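Local coordinates for protein peroxisomal catalase A (Saccharomyces cerevisiae, PDB 1A4E) that catalyses the heme-dependent breakdown of hydrogen peroxide to water and oxygen, probably protecting the yeast cell from peroxide made by peroxisomal oxidases, at residues T283-Q288 against F429-N434; N434-L439 against R474-L479; G61-F66 against F309-Q314. All coordinates share one frame; numbering follows the deposited sequence.

Three contacts of one catalase chain illustrate how chemistry follows place in a fold. Contacts 1 and 2 lie on the same side of the chain, share helix 430-440 and touch through Arg433 and Phe429; both are only partly buried. Contact 1 joins that helix to a loop of the catalase core through polar bonds between an amide and the backbone. Contact 2 stays among the C-terminal helices, where a tyrosine ring meets a leucine and a helix-capping aspartate. Contact 3 is the buried one, across the chain's centre, its nearest atoms about 17 Å from those of contact 1; there strand 59-68 meets helix 308-313 by van der Waals packing, eased by a glycine.

Contact 1 of 3, residues T283-Q288 against F429-N434; sequences TKVWPQ and FVQARN
Gln431 reaches from the first turn of helix 430-440, in the C-terminal helical part of the catalase, to the backbone of Val285 in the irregular loop that leads to strand 294-303. It is a good example of a side-chain amide pairing with both polar backbone atoms of one residue, much as a neighbouring strand would. The chain leaves the helix with CB directed at the loop; CG turns anti to the carbonyl carbon (chi1 -66°), and the extended remainder carries Gln431 CD to 3.7 Å from Val285 N. Lys284 crosses this chain at about a right angle, its CD 3.9 Å from Gln431 CD. The end of the lysine is held elsewhere, in salt bridges to Asp281 and to Asp428, which lies just ahead of the helix. Beyond CD the amide splits its work. Gln431 NE2 gives a weak, bent hydrogen bond to Val285 O, 3.1 Å away. OE1 takes the straighter one, with Val285 CG2 and Lys284 CA packed beside it: Val285 N donates over 2.9 Å to Gln431 OE1, at an N-H...O angle of 165°, in the carbonyl plane and on a lone pair.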
ATOM      1  N   THR B 283      33.735   9.961  -9.640  1.00 28.34           N
ATOM      2  CA  THR B 283      34.030  11.285 -10.167  1.00 27.46           C
ATOM      3  C   THR B 283      35.236  11.329 -11.113  1.00 26.54           C
ATOM      4  O   THR B 283      35.601  12.390 -11.612  1.00 29.23           O
ATOM      5  CB  THR B 283      34.220  12.237  -8.975  1.00 25.51           C
ATOM      6  OG1 THR B 283      35.398  11.830  -8.309  1.00 25.19           O
ATOM      7  CG2 THR B 283      33.041  12.210  -8.006  1.00 25.55           C
ATOM      8  N   LYS B 284      35.831  10.179 -11.442  1.00 26.52           N
ATOM      9  CA  LYS B 284      36.992  10.109 -12.314  1.00 26.01           C
ATOM     10  C   LYS B 284      36.712   9.363 -13.606  1.00 28.40           C
ATOM     11  O   LYS B 284      36.000   8.360 -13.607  1.00 31.09           O
ATOM     12  CB  LYS B 284      38.148   9.389 -11.624  1.00 27.05           C
ATOM     13  CG  LYS B 284      38.636   9.953 -10.297  1.00 24.15           C
ATOM     14  CD  LYS B 284      39.345  11.290 -10.443  1.00 24.33           C
ATOM     15  CE  LYS B 284      39.777  11.754  -9.065  1.00 25.79           C
ATOM     16  NZ  LYS B 284      38.621  12.141  -8.284  1.00 23.55           N
ATOM     17  N   VAL B 285      37.270   9.851 -14.721  1.00 28.06           N
ATOM     18  CA  VAL B 285      37.210   9.155 -15.996  1.00 27.82           C
ATOM     19  C   VAL B 285      38.589   8.588 -16.288  1.00 29.02           C
ATOM     20  O   VAL B 285      39.609   9.063 -15.793  1.00 32.95           O
ATOM     21  CB  VAL B 285      36.806  10.085 -17.175  1.00 27.23           C
ATOM     22  CG1 VAL B 285      35.422  10.605 -16.872  1.00 28.64           C
ATOM     23  CG2 VAL B 285      37.745  11.265 -17.363  1.00 22.72           C
ATOM     24  N   TRP B 286      38.594   7.512 -17.064  1.00 29.55           N
ATOM     25  CA  TRP B 286      39.805   6.851 -17.517  1.00 29.45           C
ATOM     26  C   TRP B 286      40.250   7.503 -18.823  1.00 31.02           C
ATOM     27  O   TRP B 286      39.423   7.728 -19.716  1.00 32.98           O
ATOM     28  CB  TRP B 286      39.562   5.363 -17.780  1.00 27.37           C
ATOM     29  CG  TRP B 286      39.122   4.499 -16.600  1.00 27.71           C
ATOM     30  CD1 TRP B 286      39.032   4.952 -15.301  1.00 26.03           C
ATOM     31  CD2 TRP B 286      38.785   3.178 -16.718  1.00 24.71           C
ATOM     32  NE1 TRP B 286      38.636   3.918 -14.603  1.00 23.40           N
ATOM     33  CE2 TRP B 286      38.475   2.847 -15.392  1.00 25.09           C
ATOM     34  CE3 TRP B 286      38.696   2.225 -17.735  1.00 23.89           C
ATOM     35  CZ2 TRP B 286      38.074   1.554 -15.065  1.00 24.18           C
ATOM     36  CZ3 TRP B 286      38.296   0.929 -17.409  1.00 26.10           C
ATOM     37  CH2 TRP B 286      37.990   0.599 -16.085  1.00 26.85           C
ATOM     38  N   PRO B 287      41.537   7.825 -18.991  1.00 30.43           N
ATOM     39  CA  PRO B 287      42.083   8.458 -20.200  1.00 29.87           C
ATOM     40  C   PRO B 287      41.965   7.545 -21.418  1.00 28.72           C
ATOM     41  O   PRO B 287      42.276   6.353 -21.346  1.00 31.79           O
ATOM     42  CB  PRO B 287      43.514   8.772 -19.831  1.00 31.57           C
ATOM     43  CG  PRO B 287      43.576   8.634 -18.320  1.00 34.49           C
ATOM     44  CD  PRO B 287      42.602   7.503 -18.048  1.00 30.66           C
ATOM     45  N   GLN B 288      41.467   8.072 -22.539  1.00 29.20           N
ATOM     46  CA  GLN B 288      41.306   7.257 -23.740  1.00 31.00           C
ATOM     47  C   GLN B 288      42.564   7.009 -24.566  1.00 31.17           C
ATOM     48  O   GLN B 288      42.563   6.151 -25.453  1.00 32.75           O
ATOM     49  CB  GLN B 288      40.242   7.882 -24.632  1.00 29.54           C
ATOM     50  CG  GLN B 288      38.882   7.673 -23.997  1.00 32.31           C
ATOM     51  CD  GLN B 288      37.725   8.252 -24.782  1.00 33.47           C
ATOM     52  OE1 GLN B 288      37.748   8.370 -26.007  1.00 37.11           O
ATOM     53  NE2 GLN B 288      36.669   8.608 -24.063  1.00 33.87           N
ATOM     54  N   PHE B 429      40.395  17.929  -8.525  1.00 32.62           N
ATOM     55  CA  PHE B 429      40.144  19.109  -9.334  1.00 31.14           C
ATOM     56  C   PHE B 429      40.825  19.033 -10.692  1.00 32.09           C
ATOM     57  O   PHE B 429      40.418  19.738 -11.614  1.00 34.32           O
ATOM     58  CB  PHE B 429      40.622  20.366  -8.604  1.00 30.09           C
ATOM     59  CG  PHE B 429      39.675  20.778  -7.484  1.00 31.12           C
ATOM     60  CD1 PHE B 429      39.762  20.173  -6.228  1.00 31.05           C
ATOM     61  CD2 PHE B 429      38.692  21.743  -7.728  1.00 31.98           C
ATOM     62  CE1 PHE B 429      38.856  20.525  -5.226  1.00 32.38           C
ATOM     63  CE2 PHE B 429      37.792  22.091  -6.719  1.00 33.49           C
ATOM     64  CZ  PHE B 429      37.874  21.483  -5.468  1.00 32.41           C
ATOM     65  N   VAL B 430      41.822  18.148 -10.838  1.00 32.26           N
ATOM     66  CA  VAL B 430      42.578  17.980 -12.075  1.00 34.90           C
ATOM     67  C   VAL B 430      41.708  17.745 -13.306  1.00 34.59           C
ATOM     68  O   VAL B 430      41.789  18.511 -14.264  1.00 35.96           O
ATOM     69  CB  VAL B 430      43.595  16.811 -11.866  1.00 35.77           C
ATOM     70  CG1 VAL B 430      44.215  16.296 -13.157  1.00 41.25           C
ATOM     71  CG2 VAL B 430      44.773  17.357 -11.098  1.00 37.40           C
ATOM     72  N   GLN B 431      40.850  16.718 -13.285  1.00 35.10           N
ATOM     73  CA  GLN B 431      40.000  16.384 -14.426  1.00 33.67           C
ATOM     74  C   GLN B 431      38.936  17.408 -14.761  1.00 32.19           C
ATOM     75  O   GLN B 431      38.546  17.531 -15.920  1.00 32.98           O
ATOM     76  CB  GLN B 431      39.333  15.044 -14.194  1.00 31.70           C
ATOM     77  CG  GLN B 431      40.371  13.932 -14.186  1.00 32.49           C
ATOM     78  CD  GLN B 431      39.784  12.538 -14.134  1.00 35.05           C
ATOM     79  OE1 GLN B 431      38.571  12.363 -14.081  1.00 40.51           O
ATOM     80  NE2 GLN B 431      40.621  11.502 -14.151  1.00 37.04           N
ATOM     81  N   ALA B 432      38.472  18.169 -13.764  1.00 32.94           N
ATOM     82  CA  ALA B 432      37.536  19.255 -14.011  1.00 34.98           C
ATOM     83  C   ALA B 432      38.227  20.332 -14.843  1.00 36.52           C
ATOM     84  O   ALA B 432      37.654  20.891 -15.777  1.00 36.62           O
ATOM     85  CB  ALA B 432      37.090  19.864 -12.695  1.00 32.73           C
ATOM     86  N   ARG B 433      39.510  20.557 -14.535  1.00 39.66           N
ATOM     87  CA  ARG B 433      40.314  21.541 -15.234  1.00 42.47           C
ATOM     88  C   ARG B 433      40.685  21.111 -16.652  1.00 41.96           C
ATOM     89  O   ARG B 433      40.649  21.942 -17.561  1.00 41.84           O
ATOM     90  CB  ARG B 433      41.561  21.807 -14.415  1.00 41.37           C
ATOM     91  CG  ARG B 433      42.267  23.072 -14.858  1.00 42.52           C
ATOM     92  CD  ARG B 433      43.497  23.267 -14.010  1.00 41.90           C
ATOM     93  NE  ARG B 433      43.143  23.383 -12.610  1.00 38.65           N
ATOM     94  CZ  ARG B 433      43.790  22.698 -11.674  1.00 38.99           C
ATOM     95  NH1 ARG B 433      44.794  21.866 -11.964  1.00 37.21           N
ATOM     96  NH2 ARG B 433      43.412  22.865 -10.417  1.00 36.19           N
ATOM     97  N   ASN B 434      41.018  19.839 -16.883  1.00 41.81           N
ATOM     98  CA  ASN B 434      41.317  19.403 -18.255  1.00 45.46           C
ATOM     99  C   ASN B 434      40.031  19.367 -19.084  1.00 44.46           C
ATOM    100  O   ASN B 434      40.105  19.503 -20.296  1.00 45.21           O
ATOM    101  CB  ASN B 434      41.942  18.007 -18.234  1.00 49.32           C
ATOM    102  CG  ASN B 434      43.251  17.951 -17.447  1.00 20.00           C
ATOM    103  OD1 ASN B 434      44.207  18.642 -17.793  1.00 20.00           O
ATOM    104  ND2 ASN B 434      43.354  17.160 -16.395  1.00 20.00           N
TER

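Contact 2 of 3, residues N434-L439 against R474-L479; sequences NLYRVL and RVDKGL
Tyr436 extends its ring from helix 430-440 to Leu479 and Asp476 at the start of helix 477-487, so that an aromatic side chain joins one helix to the N-terminus of another. Leu479 supplies a CH-pi contact: its CG lies over one face of the ring, 4.0 Å from the centroid of Tyr436 and 29° off the ring normal. Asp476 approaches obliquely at another part of the ring, its CG 3.5 Å from Tyr436 CE2, with the carboxylate plane turned 48° from that of the ring. The aromatic group gets there because its CG stands anti to the backbone N (chi1 -174°), which swings the ring out from the helix. An alanine here is likely to leave Leu479 CG without its aromatic face and to open a gap beside the Asp476 carboxylate.

The next shell helps to place these partners. Asp476 is the N-cap of helix 477-487: its OD2 accepts a weak hydrogen bond from Leu479 N at 3.0 Å, so the residue beside the ring also helps to position the leucine backbone. Just before the cap, Arg433 of the first helix donates from NE and NH2 to the carbonyl oxygens of Val475 and Arg474, a second link between the same two parts of the chain. Further out, helix 445-457 packs on both partners, with Leu449 touching Tyr436 and Leu479, while Gln446 binds the carbonyl oxygen of Tyr436; helix 176-182 brings Met180 against the tyrosine and Ile176 against Val475.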
ATOM      1  N   ASN B 434      41.018  19.839 -16.883  1.00 41.81           N
ATOM      2  CA  ASN B 434      41.317  19.403 -18.255  1.00 45.46           C
ATOM      3  C   ASN B 434      40.031  19.367 -19.084  1.00 44.46           C
ATOM      4  O   ASN B 434      40.105  19.503 -20.296  1.00 45.21           O
ATOM      5  CB  ASN B 434      41.942  18.007 -18.234  1.00 49.32           C
ATOM      6  CG  ASN B 434      43.251  17.951 -17.447  1.00 20.00           C
ATOM      7  OD1 ASN B 434      44.207  18.642 -17.793  1.00 20.00           O
ATOM      8  ND2 ASN B 434      43.354  17.160 -16.395  1.00 20.00           N
ATOM      9  N   LEU B 435      38.860  19.248 -18.427  1.00 44.41           N
ATOM     10  CA  LEU B 435      37.566  19.325 -19.106  1.00 44.73           C
ATOM     11  C   LEU B 435      37.347  20.768 -19.557  1.00 45.19           C
ATOM     12  O   LEU B 435      36.841  20.983 -20.659  1.00 44.74           O
ATOM     13  CB  LEU B 435      36.426  18.870 -18.147  1.00 42.41           C
ATOM     14  CG  LEU B 435      34.922  18.748 -18.515  1.00 39.33           C
ATOM     15  CD1 LEU B 435      34.214  20.075 -18.309  1.00 37.76           C
ATOM     16  CD2 LEU B 435      34.785  18.262 -19.947  1.00 36.81           C
ATOM     17  N   TYR B 436      37.742  21.752 -18.727  1.00 44.39           N
ATOM     18  CA  TYR B 436      37.635  23.162 -19.077  1.00 46.02           C
ATOM     19  C   TYR B 436      38.483  23.485 -20.308  1.00 48.59           C
ATOM     20  O   TYR B 436      38.042  24.223 -21.191  1.00 49.33           O
ATOM     21  CB  TYR B 436      38.092  24.034 -17.898  1.00 43.51           C
ATOM     22  CG  TYR B 436      37.867  25.523 -18.142  1.00 43.34           C
ATOM     23  CD1 TYR B 436      36.582  25.997 -18.422  1.00 42.57           C
ATOM     24  CD2 TYR B 436      38.943  26.416 -18.093  1.00 42.43           C
ATOM     25  CE1 TYR B 436      36.367  27.355 -18.656  1.00 40.90           C
ATOM     26  CE2 TYR B 436      38.731  27.776 -18.327  1.00 42.62           C
ATOM     27  CZ  TYR B 436      37.444  28.232 -18.607  1.00 41.87           C
ATOM     28  OH  TYR B 436      37.226  29.574 -18.819  1.00 45.84           O
ATOM     29  N   ARG B 437      39.684  22.894 -20.382  1.00 49.92           N
ATOM     30  CA  ARG B 437      40.574  23.051 -21.525  1.00 52.25           C
ATOM     31  C   ARG B 437      40.008  22.398 -22.781  1.00 51.02           C
ATOM     32  O   ARG B 437      40.164  22.956 -23.869  1.00 50.16           O
ATOM     33  CB  ARG B 437      41.936  22.444 -21.202  1.00 55.92           C
ATOM     34  CG  ARG B 437      42.619  23.221 -20.093  1.00 64.42           C
ATOM     35  CD  ARG B 437      43.895  22.529 -19.668  1.00 73.08           C
ATOM     36  NE  ARG B 437      44.479  23.210 -18.523  1.00 81.53           N
ATOM     37  CZ  ARG B 437      45.229  22.568 -17.618  1.00 85.06           C
ATOM     38  NH1 ARG B 437      45.488  21.261 -17.708  1.00 86.82           N
ATOM     39  NH2 ARG B 437      45.733  23.253 -16.594  1.00 87.04           N
ATOM     40  N   VAL B 438      39.320  21.246 -22.648  1.00 49.97           N
ATOM     41  CA  VAL B 438      38.676  20.569 -23.776  1.00 49.06           C
ATOM     42  C   VAL B 438      37.507  21.417 -24.269  1.00 49.85           C
ATOM     43  O   VAL B 438      37.193  21.411 -25.461  1.00 51.82           O
ATOM     44  CB  VAL B 438      38.186  19.150 -23.343  1.00 47.84           C
ATOM     45  CG1 VAL B 438      37.381  18.439 -24.427  1.00 46.68           C
ATOM     46  CG2 VAL B 438      39.413  18.284 -23.113  1.00 45.78           C
ATOM     47  N   LEU B 439      36.873  22.181 -23.368  1.00 49.41           N
ATOM     48  CA  LEU B 439      35.814  23.096 -23.751  1.00 49.63           C
ATOM     49  C   LEU B 439      36.374  24.289 -24.515  1.00 51.77           C
ATOM     50  O   LEU B 439      35.652  24.899 -25.304  1.00 54.35           O
ATOM     51  CB  LEU B 439      35.071  23.608 -22.525  1.00 48.03           C
ATOM     52  CG  LEU B 439      34.150  22.677 -21.765  1.00 43.64           C
ATOM     53  CD1 LEU B 439      33.575  23.429 -20.579  1.00 44.41           C
ATOM     54  CD2 LEU B 439      33.027  22.191 -22.659  1.00 41.51           C
ATOM     55  N   ARG B 474      39.524  27.505  -8.076  1.00 41.13           N
ATOM     56  CA  ARG B 474      40.419  26.388  -7.882  1.00 41.96           C
ATOM     57  C   ARG B 474      40.547  25.550  -9.155  1.00 42.48           C
ATOM     58  O   ARG B 474      41.477  24.755  -9.299  1.00 42.04           O
ATOM     59  CB  ARG B 474      39.873  25.601  -6.707  1.00 42.41           C
ATOM     60  CG  ARG B 474      40.918  24.700  -6.107  1.00 49.26           C
ATOM     61  CD  ARG B 474      40.527  24.311  -4.709  1.00 52.02           C
ATOM     62  NE  ARG B 474      41.375  23.209  -4.287  1.00 58.78           N
ATOM     63  CZ  ARG B 474      41.013  22.379  -3.307  1.00 61.14           C
ATOM     64  NH1 ARG B 474      39.854  22.518  -2.657  1.00 60.92           N
ATOM     65  NH2 ARG B 474      41.812  21.356  -3.004  1.00 62.09           N
ATOM     66  N   VAL B 475      39.634  25.742 -10.117  1.00 43.83           N
ATOM     67  CA  VAL B 475      39.716  25.094 -11.421  1.00 44.91           C
ATOM     68  C   VAL B 475      40.455  26.038 -12.366  1.00 47.14           C
ATOM     69  O   VAL B 475      41.405  25.649 -13.043  1.00 47.74           O
ATOM     70  CB  VAL B 475      38.290  24.797 -11.956  1.00 44.76           C
ATOM     71  CG1 VAL B 475      38.328  24.177 -13.353  1.00 41.64           C
ATOM     72  CG2 VAL B 475      37.615  23.824 -11.004  1.00 44.58           C
ATOM     73  N   ASP B 476      40.015  27.300 -12.395  1.00 48.52           N
ATOM     74  CA  ASP B 476      40.571  28.335 -13.255  1.00 50.57           C
ATOM     75  C   ASP B 476      40.097  29.682 -12.718  1.00 52.60           C
ATOM     76  O   ASP B 476      38.897  29.915 -12.547  1.00 55.35           O
ATOM     77  CB  ASP B 476      40.080  28.134 -14.695  1.00 51.20           C
ATOM     78  CG  ASP B 476      40.751  29.031 -15.724  1.00 52.38           C
ATOM     79  OD1 ASP B 476      41.771  28.633 -16.278  1.00 54.28           O
ATOM     80  OD2 ASP B 476      40.248  30.116 -15.992  1.00 52.17           O
ATOM     81  N   LYS B 477      41.039  30.588 -12.434  1.00 53.46           N
ATOM     82  CA  LYS B 477      40.694  31.899 -11.905  1.00 53.00           C
ATOM     83  C   LYS B 477      39.984  32.790 -12.906  1.00 49.48           C
ATOM     84  O   LYS B 477      39.190  33.634 -12.503  1.00 47.88           O
ATOM     85  CB  LYS B 477      41.964  32.570 -11.393  1.00 56.62           C
ATOM     86  CG  LYS B 477      42.236  32.076  -9.970  1.00 66.66           C
ATOM     87  CD  LYS B 477      43.677  31.658  -9.653  1.00 73.09           C
ATOM     88  CE  LYS B 477      44.675  32.806  -9.780  1.00 76.92           C
ATOM     89  NZ  LYS B 477      45.976  32.419  -9.271  1.00 76.92           N
ATOM     90  N   GLY B 478      40.221  32.573 -14.206  1.00 48.02           N
ATOM     91  CA  GLY B 478      39.552  33.322 -15.261  1.00 48.35           C
ATOM     92  C   GLY B 478      38.083  32.931 -15.388  1.00 49.65           C
ATOM     93  O   GLY B 478      37.232  33.756 -15.730  1.00 49.55           O
ATOM     94  N   LEU B 479      37.810  31.646 -15.090  1.00 48.69           N
ATOM     95  CA  LEU B 479      36.474  31.061 -15.093  1.00 45.76           C
ATOM     96  C   LEU B 479      35.688  31.684 -13.945  1.00 44.31           C
ATOM     97  O   LEU B 479      34.554  32.123 -14.127  1.00 45.16           O
ATOM     98  CB  LEU B 479      36.546  29.554 -14.866  1.00 45.11           C
ATOM     99  CG  LEU B 479      35.520  28.538 -15.361  1.00 43.19           C
ATOM    100  CD1 LEU B 479      35.530  27.435 -14.325  1.00 40.24           C
ATOM    101  CD2 LEU B 479      34.112  29.086 -15.514  1.00 39.48           C
TER

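Contact 3 of 3, residues G61-F66 against F309-Q314; sequences GAFGYF and FAQVEQ
Gly61 and Val312 make the close-packed half of this buried contact, where strand 59-68 of the catalase beta-barrel passes helix 308-313. Their CA atoms lie 5.9 Å apart, an approach that depends on the missing side chain: a CB modelled on Gly61 would point at the helix and fall only 3.2 Å from Val312 CG1. In its absence the methyl group rests against the bare strand backbone, with Val312 CG1 3.9 Å from Gly61 N. The valine places that methyl anti to its own backbone N (chi1 -177°), and the same side chain packs on Pro305 and Arg93 and lies about 7 Å from a bound heme.

The other half is looser. Phe63 and Gln311 cross at about a right angle, and the ring meets the amide end obliquely, their planes 51° apart. Phe63 CE2 is 4.0 Å from Gln311 CD, and Phe63 CZ comes no nearer to Gln311 CB than 4.2 Å. The glutamine is partly exposed, whereas the phenylalanine is buried.

The helix opens into a wider pi-type turn at 309-313, with Gln314 N bonded to Phe309 O at 2.9 Å. Arg53 donates to the carbonyl oxygen of Val312, and the amide of Gln314 reaches the backbone of Asn377 of a second subunit. Strand 59-68 is itself paired antiparallel with strands 87-95 and 294-303, so helix 308-313, which follows the latter, packs back against that strand's own neighbour.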
ATOM      1  N   GLY B  61      10.216   6.612 -23.211  1.00 21.21           N
ATOM      2  CA  GLY B  61      10.818   5.322 -23.504  1.00 19.48           C
ATOM      3  C   GLY B  61      10.469   4.780 -24.873  1.00 19.74           C
ATOM      4  O   GLY B  61       9.595   5.294 -25.563  1.00 22.62           O
ATOM      5  N   ALA B  62      11.167   3.712 -25.258  1.00 20.69           N
ATOM      6  CA  ALA B  62      10.975   3.045 -26.535  1.00 20.46           C
ATOM      7  C   ALA B  62      11.649   1.686 -26.508  1.00 22.46           C
ATOM      8  O   ALA B  62      12.556   1.451 -25.715  1.00 24.03           O
ATOM      9  CB  ALA B  62      11.600   3.833 -27.674  1.00 19.07           C
ATOM     10  N   PHE B  63      11.159   0.770 -27.345  1.00 24.50           N
ATOM     11  CA  PHE B  63      11.721  -0.565 -27.507  1.00 25.01           C
ATOM     12  C   PHE B  63      12.632  -0.587 -28.724  1.00 24.38           C
ATOM     13  O   PHE B  63      12.519   0.248 -29.620  1.00 25.39           O
ATOM     14  CB  PHE B  63      10.628  -1.622 -27.722  1.00 23.77           C
ATOM     15  CG  PHE B  63       9.704  -1.804 -26.527  1.00 27.38           C
ATOM     16  CD1 PHE B  63      10.071  -2.669 -25.489  1.00 27.51           C
ATOM     17  CD2 PHE B  63       8.488  -1.107 -26.471  1.00 28.69           C
ATOM     18  CE1 PHE B  63       9.224  -2.833 -24.388  1.00 25.59           C
ATOM     19  CE2 PHE B  63       7.649  -1.277 -25.368  1.00 28.85           C
ATOM     20  CZ  PHE B  63       8.014  -2.140 -24.332  1.00 29.49           C
ATOM     21  N   GLY B  64      13.542  -1.561 -28.743  1.00 23.33           N
ATOM     22  CA  GLY B  64      14.459  -1.751 -29.846  1.00 19.66           C
ATOM     23  C   GLY B  64      15.258  -3.016 -29.661  1.00 22.16           C
ATOM     24  O   GLY B  64      14.751  -4.009 -29.144  1.00 24.76           O
ATOM     25  N   TYR B  65      16.518  -2.996 -30.093  1.00 25.67           N
ATOM     26  CA  TYR B  65      17.394  -4.148 -29.934  1.00 26.60           C
ATOM     27  C   TYR B  65      18.856  -3.740 -29.837  1.00 27.68           C
ATOM     28  O   TYR B  65      19.256  -2.648 -30.235  1.00 26.04           O
ATOM     29  CB  TYR B  65      17.236  -5.131 -31.111  1.00 26.58           C
ATOM     30  CG  TYR B  65      17.582  -4.573 -32.490  1.00 30.59           C
ATOM     31  CD1 TYR B  65      16.603  -3.937 -33.259  1.00 30.73           C
ATOM     32  CD2 TYR B  65      18.892  -4.686 -32.980  1.00 33.70           C
ATOM     33  CE1 TYR B  65      16.928  -3.409 -34.510  1.00 33.32           C
ATOM     34  CE2 TYR B  65      19.222  -4.160 -34.229  1.00 34.86           C
ATOM     35  CZ  TYR B  65      18.236  -3.526 -34.982  1.00 35.29           C
ATOM     36  OH  TYR B  65      18.566  -3.004 -36.212  1.00 37.98           O
ATOM     37  N   PHE B  66      19.634  -4.654 -29.266  1.00 27.87           N
ATOM     38  CA  PHE B  66      21.073  -4.559 -29.219  1.00 26.61           C
ATOM     39  C   PHE B  66      21.558  -5.609 -30.213  1.00 28.94           C
ATOM     40  O   PHE B  66      21.052  -6.730 -30.237  1.00 28.41           O
ATOM     41  CB  PHE B  66      21.601  -4.889 -27.825  1.00 24.98           C
ATOM     42  CG  PHE B  66      23.124  -5.006 -27.759  1.00 28.73           C
ATOM     43  CD1 PHE B  66      23.923  -3.857 -27.695  1.00 28.36           C
ATOM     44  CD2 PHE B  66      23.728  -6.268 -27.785  1.00 28.21           C
ATOM     45  CE1 PHE B  66      25.315  -3.975 -27.655  1.00 31.98           C
ATOM     46  CE2 PHE B  66      25.120  -6.375 -27.747  1.00 30.47           C
ATOM     47  CZ  PHE B  66      25.916  -5.233 -27.684  1.00 30.25           C
ATOM     48  N   PHE B 309       1.795   4.173 -19.666  1.00 22.84           N
ATOM     49  CA  PHE B 309       1.732   3.780 -18.267  1.00 22.37           C
ATOM     50  C   PHE B 309       2.200   2.355 -18.024  1.00 21.95           C
ATOM     51  O   PHE B 309       3.060   2.106 -17.182  1.00 24.52           O
ATOM     52  CB  PHE B 309       0.297   3.917 -17.711  1.00 17.77           C
ATOM     53  CG  PHE B 309       0.207   3.517 -16.237  1.00 18.48           C
ATOM     54  CD1 PHE B 309       0.505   4.462 -15.247  1.00 19.67           C
ATOM     55  CD2 PHE B 309      -0.122   2.200 -15.870  1.00 15.95           C
ATOM     56  CE1 PHE B 309       0.490   4.088 -13.902  1.00 17.41           C
ATOM     57  CE2 PHE B 309      -0.133   1.836 -14.527  1.00 16.13           C
ATOM     58  CZ  PHE B 309       0.170   2.777 -13.548  1.00 18.02           C
ATOM     59  N   ALA B 310       1.629   1.424 -18.772  1.00 21.41           N
ATOM     60  CA  ALA B 310       1.914   0.018 -18.577  1.00 23.37           C
ATOM     61  C   ALA B 310       3.334  -0.403 -18.918  1.00 25.15           C
ATOM     62  O   ALA B 310       3.917  -1.255 -18.244  1.00 25.82           O
ATOM     63  CB  ALA B 310       0.948  -0.793 -19.415  1.00 20.39           C
ATOM     64  N   GLN B 311       3.917   0.242 -19.930  1.00 22.48           N
ATOM     65  CA  GLN B 311       5.225  -0.150 -20.407  1.00 22.99           C
ATOM     66  C   GLN B 311       6.412   0.698 -20.003  1.00 22.04           C
ATOM     67  O   GLN B 311       7.519   0.175 -19.884  1.00 26.13           O
ATOM     68  CB  GLN B 311       5.162  -0.252 -21.926  1.00 21.89           C
ATOM     69  CG  GLN B 311       4.227  -1.386 -22.298  1.00 21.43           C
ATOM     70  CD  GLN B 311       3.978  -1.503 -23.778  1.00 26.82           C
ATOM     71  OE1 GLN B 311       4.295  -2.510 -24.405  1.00 28.99           O
ATOM     72  NE2 GLN B 311       3.394  -0.471 -24.373  1.00 28.32           N
ATOM     73  N   VAL B 312       6.209   1.993 -19.778  1.00 21.82           N
ATOM     74  CA  VAL B 312       7.297   2.902 -19.448  1.00 20.97           C
ATOM     75  C   VAL B 312       7.220   3.301 -17.981  1.00 21.83           C
ATOM     76  O   VAL B 312       8.198   3.189 -17.238  1.00 22.66           O
ATOM     77  CB  VAL B 312       7.217   4.153 -20.370  1.00 16.84           C
ATOM     78  CG1 VAL B 312       8.379   5.093 -20.112  1.00 14.59           C
ATOM     79  CG2 VAL B 312       7.297   3.725 -21.818  1.00 12.93           C
ATOM     80  N   GLU B 313       6.044   3.749 -17.544  1.00 21.77           N
ATOM     81  CA  GLU B 313       5.870   4.162 -16.167  1.00 22.91           C
ATOM     82  C   GLU B 313       5.988   2.986 -15.204  1.00 24.06           C
ATOM     83  O   GLU B 313       6.546   3.126 -14.116  1.00 27.05           O
ATOM     84  CB  GLU B 313       4.514   4.851 -16.043  1.00 22.26           C
ATOM     85  CG  GLU B 313       4.303   5.578 -14.717  1.00 23.25           C
ATOM     86  CD  GLU B 313       5.274   6.716 -14.410  1.00 25.65           C
ATOM     87  OE1 GLU B 313       5.824   7.347 -15.311  1.00 26.59           O
ATOM     88  OE2 GLU B 313       5.462   6.998 -13.235  1.00 24.18           O
ATOM     89  N   GLN B 314       5.511   1.802 -15.599  1.00 23.09           N
ATOM     90  CA  GLN B 314       5.655   0.623 -14.765  1.00 23.52           C
ATOM     91  C   GLN B 314       6.990  -0.109 -14.921  1.00 23.67           C
ATOM     92  O   GLN B 314       7.241  -1.107 -14.238  1.00 24.07           O
ATOM     93  CB  GLN B 314       4.527  -0.347 -15.059  1.00 23.24           C
ATOM     94  CG  GLN B 314       3.203   0.130 -14.491  1.00 24.14           C
ATOM     95  CD  GLN B 314       2.170  -0.978 -14.395  1.00 28.64           C
ATOM     96  OE1 GLN B 314       1.564  -1.198 -13.344  1.00 29.83           O
ATOM     97  NE2 GLN B 314       1.940  -1.714 -15.478  1.00 25.08           N
TER